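Local atomic coordinates of glycoside Hydrolase (PDB entry 5T99), a protein that probably hydrolyses galactose-containing oligosaccharides derived from agarose as a family 2 glycoside hydrolase of a human gut bacterium, binding galacto-isofagomine in its active-site pocket. Residues 102-116 with 126-138. Sequence-based numbering, arbitrary orientation.
Sequences IVRIGFDGAMSEAKV and HPYGYTGFEIDIT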
# COMPACT_ATOMS: atom_id res chain seq x y z
N ILE A 102 -1.13 33.18 -8.42
CA ILE A 102 -0.85 32.00 -9.23
C ILE A 102 -1.77 30.91 -8.70
O ILE A 102 -1.83 30.68 -7.50
CB ILE A 102 0.61 31.53 -9.13
CG1 ILE A 102 1.60 32.67 -9.45
CG2 ILE A 102 0.85 30.33 -10.05
CD1 ILE A 102 1.49 33.26 -10.84
N VAL A 103 -2.49 30.26 -9.60
CA VAL A 103 -3.49 29.26 -9.21
C VAL A 103 -3.20 27.99 -10.00
O VAL A 103 -3.09 28.04 -11.21
CB VAL A 103 -4.92 29.76 -9.50
CG1 VAL A 103 -5.95 28.72 -9.04
CG2 VAL A 103 -5.15 31.10 -8.80
N ARG A 104 -3.05 26.88 -9.28
CA ARG A 104 -2.77 25.57 -9.88
C ARG A 104 -3.67 24.51 -9.26
O ARG A 104 -4.09 24.65 -8.10
CB ARG A 104 -1.31 25.18 -9.64
CG ARG A 104 -0.28 26.13 -10.25
CD ARG A 104 1.11 25.86 -9.68
NE ARG A 104 1.25 26.31 -8.28
CZ ARG A 104 2.02 25.76 -7.33
NH1 ARG A 104 2.77 24.68 -7.58
NH2 ARG A 104 2.03 26.29 -6.10
N ILE A 105 -3.99 23.47 -10.02
CA ILE A 105 -4.72 22.32 -9.51
C ILE A 105 -3.82 21.10 -9.64
O ILE A 105 -3.37 20.76 -10.73
CB ILE A 105 -6.04 22.05 -10.26
CG1 ILE A 105 -6.87 23.33 -10.43
CG2 ILE A 105 -6.86 20.98 -9.53
CD1 ILE A 105 -7.34 23.96 -9.14
N GLY A 106 -3.57 20.46 -8.50
CA GLY A 106 -2.72 19.30 -8.44
C GLY A 106 -3.59 18.06 -8.37
O GLY A 106 -4.49 17.99 -7.52
N PHE A 107 -3.33 17.11 -9.26
CA PHE A 107 -3.96 15.80 -9.24
C PHE A 107 -2.90 14.78 -8.82
O PHE A 107 -1.93 14.56 -9.54
CB PHE A 107 -4.50 15.45 -10.64
CG PHE A 107 -5.57 16.39 -11.15
CD1 PHE A 107 -6.92 16.08 -11.00
CD2 PHE A 107 -5.24 17.56 -11.79
CE1 PHE A 107 -7.91 16.94 -11.47
CE2 PHE A 107 -6.21 18.42 -12.26
CZ PHE A 107 -7.55 18.11 -12.11
N ASP A 108 -3.08 14.15 -7.65
CA ASP A 108 -2.21 13.05 -7.23
C ASP A 108 -2.32 11.78 -8.09
O ASP A 108 -1.40 10.95 -8.12
CB ASP A 108 -2.50 12.66 -5.77
CG ASP A 108 -2.13 13.74 -4.78
OD1 ASP A 108 -1.33 14.65 -5.12
OD2 ASP A 108 -2.67 13.67 -3.65
N GLY A 109 -3.46 11.62 -8.77
CA GLY A 109 -3.67 10.43 -9.58
C GLY A 109 -5.01 10.45 -10.26
O GLY A 109 -6.03 10.79 -9.65
N ALA A 110 -4.99 10.11 -11.54
CA ALA A 110 -6.19 9.95 -12.33
C ALA A 110 -5.97 8.80 -13.31
O ALA A 110 -5.09 8.85 -14.16
CB ALA A 110 -6.49 11.24 -13.06
N MET A 111 -6.80 7.76 -13.17
CA MET A 111 -6.61 6.48 -13.84
C MET A 111 -7.64 6.29 -14.96
O MET A 111 -8.84 6.21 -14.67
CB MET A 111 -6.77 5.36 -12.80
CG MET A 111 -6.38 3.98 -13.28
SD MET A 111 -4.61 3.78 -13.56
CE MET A 111 -4.01 3.77 -11.86
N SER A 112 -7.24 6.26 -16.23
CA SER A 112 -5.94 6.68 -16.75
C SER A 112 -6.24 7.44 -18.04
O SER A 112 -7.42 7.66 -18.35
CB SER A 112 -5.02 5.47 -17.00
OG SER A 112 -5.69 4.42 -17.68
N GLU A 113 -5.21 7.88 -18.76
CA GLU A 113 -5.37 8.64 -20.01
C GLU A 113 -6.20 9.88 -19.78
O GLU A 113 -7.34 9.99 -20.27
CB GLU A 113 -6.00 7.76 -21.08
CG GLU A 113 -5.15 6.57 -21.47
CD GLU A 113 -4.46 6.75 -22.80
OE1 GLU A 113 -4.38 5.74 -23.53
OE2 GLU A 113 -4.00 7.87 -23.13
N ALA A 114 -5.64 10.79 -19.01
CA ALA A 114 -6.35 12.01 -18.64
C ALA A 114 -6.15 13.11 -19.69
O ALA A 114 -5.05 13.29 -20.22
CB ALA A 114 -5.90 12.51 -17.28
N LYS A 115 -7.24 13.82 -19.98
CA LYS A 115 -7.19 15.13 -20.60
C LYS A 115 -7.89 16.11 -19.65
O LYS A 115 -8.89 15.75 -19.02
CB LYS A 115 -7.89 15.11 -21.95
CG LYS A 115 -7.19 14.29 -23.02
CD LYS A 115 -7.77 14.60 -24.39
CE LYS A 115 -7.08 13.83 -25.51
NZ LYS A 115 -7.51 12.41 -25.53
N VAL A 116 -7.37 17.34 -19.54
CA VAL A 116 -7.95 18.35 -18.64
C VAL A 116 -8.15 19.69 -19.35
O VAL A 116 -7.27 20.14 -20.09
CB VAL A 116 -7.09 18.56 -17.36
CG1 VAL A 116 -7.75 19.54 -16.41
CG2 VAL A 116 -6.85 17.22 -16.66
N HIS A 126 -2.30 13.57 -19.50
CA HIS A 126 -1.46 12.69 -18.69
C HIS A 126 -1.86 11.22 -18.80
O HIS A 126 -2.88 10.81 -18.23
CB HIS A 126 -1.49 13.16 -17.22
CG HIS A 126 -0.41 12.57 -16.39
ND1 HIS A 126 0.84 13.14 -16.27
CD2 HIS A 126 -0.37 11.43 -15.67
CE1 HIS A 126 1.59 12.38 -15.50
NE2 HIS A 126 0.88 11.34 -15.11
N PRO A 127 -1.07 10.41 -19.53
CA PRO A 127 -1.46 9.01 -19.71
C PRO A 127 -1.31 8.10 -18.47
O PRO A 127 -2.20 7.31 -18.23
CB PRO A 127 -0.57 8.53 -20.87
CG PRO A 127 0.56 9.49 -20.94
CD PRO A 127 0.09 10.78 -20.38
N TYR A 128 -0.21 8.21 -17.72
CA TYR A 128 0.11 7.22 -16.67
C TYR A 128 -0.64 7.52 -15.37
O TYR A 128 -0.45 8.56 -14.75
CB TYR A 128 1.61 7.19 -16.42
CG TYR A 128 2.14 6.01 -15.63
CD1 TYR A 128 1.71 4.70 -15.90
CD2 TYR A 128 3.12 6.18 -14.64
CE1 TYR A 128 2.21 3.62 -15.19
CE2 TYR A 128 3.63 5.10 -13.93
CZ TYR A 128 3.17 3.83 -14.21
OH TYR A 128 3.67 2.75 -13.52
N GLY A 129 -1.47 6.59 -14.94
CA GLY A 129 -2.38 6.86 -13.83
C GLY A 129 -1.81 6.88 -12.42
O GLY A 129 -2.52 7.27 -11.50
N TYR A 130 -0.55 6.48 -12.26
CA TYR A 130 0.08 6.37 -10.96
C TYR A 130 1.00 7.54 -10.59
O TYR A 130 1.34 7.68 -9.41
CB TYR A 130 0.88 5.08 -10.88
CG TYR A 130 0.04 3.84 -11.03
CD1 TYR A 130 -0.76 3.38 -9.98
CD2 TYR A 130 0.04 3.10 -12.21
CE1 TYR A 130 -1.53 2.24 -10.11
CE2 TYR A 130 -0.73 1.96 -12.35
CZ TYR A 130 -1.51 1.52 -11.30
OH TYR A 130 -2.27 0.37 -11.43
N THR A 131 1.42 8.34 -11.57
CA THR A 131 2.13 9.59 -11.29
C THR A 131 1.14 10.73 -11.27
O THR A 131 0.13 10.71 -11.99
CB THR A 131 3.23 9.88 -12.34
OG1 THR A 131 2.71 9.71 -13.66
CG2 THR A 131 4.40 8.94 -12.14
N GLY A 132 1.42 11.72 -10.44
CA GLY A 132 0.57 12.90 -10.34
C GLY A 132 0.96 13.91 -11.39
O GLY A 132 2.01 13.77 -12.03
N PHE A 133 0.11 14.91 -11.57
CA PHE A 133 0.38 16.03 -12.48
C PHE A 133 -0.30 17.30 -11.98
O PHE A 133 -1.16 17.28 -11.09
CB PHE A 133 -0.06 15.69 -13.92
CG PHE A 133 -1.54 15.45 -14.08
CD1 PHE A 133 -2.39 16.49 -14.49
CD2 PHE A 133 -2.09 14.20 -13.83
CE1 PHE A 133 -3.75 16.27 -14.64
CE2 PHE A 133 -3.45 13.98 -13.98
CZ PHE A 133 -4.28 15.01 -14.39
N GLU A 134 0.09 18.42 -12.57
CA GLU A 134 -0.33 19.75 -12.14
C GLU A 134 -0.75 20.57 -13.35
O GLU A 134 -0.08 20.52 -14.37
CB GLU A 134 0.85 20.43 -11.45
CG GLU A 134 0.46 21.65 -10.67
CD GLU A 134 1.59 22.21 -9.84
OE1 GLU A 134 2.57 22.71 -10.43
OE2 GLU A 134 1.46 22.17 -8.59
N ILE A 135 -1.84 21.32 -13.25
CA ILE A 135 -2.23 22.26 -14.31
C ILE A 135 -2.18 23.68 -13.74
O ILE A 135 -2.55 23.90 -12.59
CB ILE A 135 -3.63 21.96 -14.89
CG1 ILE A 135 -4.74 22.43 -13.93
CG2 ILE A 135 -3.77 20.48 -15.22
CD1 ILE A 135 -6.14 22.11 -14.37
N ASP A 136 -1.70 24.63 -14.54
CA ASP A 136 -1.71 26.03 -14.15
C ASP A 136 -2.91 26.70 -14.81
O ASP A 136 -2.95 26.85 -16.03
CB ASP A 136 -0.40 26.71 -14.57
CG ASP A 136 -0.21 28.07 -13.93
OD1 ASP A 136 -1.21 28.76 -13.67
OD2 ASP A 136 0.95 28.47 -13.68
N ILE A 137 -3.89 27.10 -13.99
CA ILE A 137 -5.10 27.76 -14.50
C ILE A 137 -5.10 29.30 -14.38
O ILE A 137 -6.13 29.94 -14.66
CB ILE A 137 -6.39 27.18 -13.87
CG1 ILE A 137 -6.53 27.53 -12.38
CG2 ILE A 137 -6.43 25.67 -14.06
CD1 ILE A 137 -7.93 27.36 -11.85
N THR A 138 -3.96 29.89 -14.01
CA THR A 138 -3.84 31.33 -13.77
C THR A 138 -4.33 32.21 -14.91
O THR A 138 -5.03 33.19 -14.68
CB THR A 138 -2.37 31.70 -13.47
OG1 THR A 138 -1.86 30.85 -12.44
CG2 THR A 138 -2.24 33.17 -13.02
O HOH W 1 4.93 24.16 -9.91
O HOH W 2 -2.49 10.51 -12.79
O HOH W 3 -3.44 10.47 -15.53
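Strands 102-107 and 133-136 run antiparallel with their axes 4.7 Å apart, and Ile-105 with Ile-135 and Phe-107 with Phe-133 form hydrogen-bonded pairs. Thr-138 OG1 accepts from Val-103 N at 3.0 Å, nearly straight, while Asp-136 OD1 accepts from Thr-138 N, an Asx turn. Phe-133 CG lies between the backbone N and the carbonyl carbon (chi1 63°), bringing its ring across to that of Phe-107, nearly parallel but slid aside, planes at 16°. Phe-107 CB makes a CH-pi contact over one face, 3.9 Å from the Phe-133 centroid, and His-126 CB covers the opposite face; Val-116 CG2 meets the edge. Ile-135 CD1 reaches Val-116 CG1 at 3.7 Å, so strand 133-136, at the border of one sheet, packs on strand 114-118 of the other: the beta-sandwich of the family 2 sugar-binding domain. On the sheet face opposite Phe-107 and Phe-133, Arg-104 NH1 makes a salt bridge to Glu-134 OE2 (3.0 Å), their planar groups 79° apart; Arg-175 is a second partner of Glu-134, and Asp-177 holds Arg-104 NH2. A leucine in place of Arg-104 would probably leave Asp-177 without this charged mate and strip Glu-134 of one arginine partner. In the loops, Met-111 lays CE over a face of Tyr-130, 3.5 Å from the ring centroid, a CH-pi contact with SD farther above; the Tyr-130 side chain is about 11 Å from the bound galacto-isofagomine.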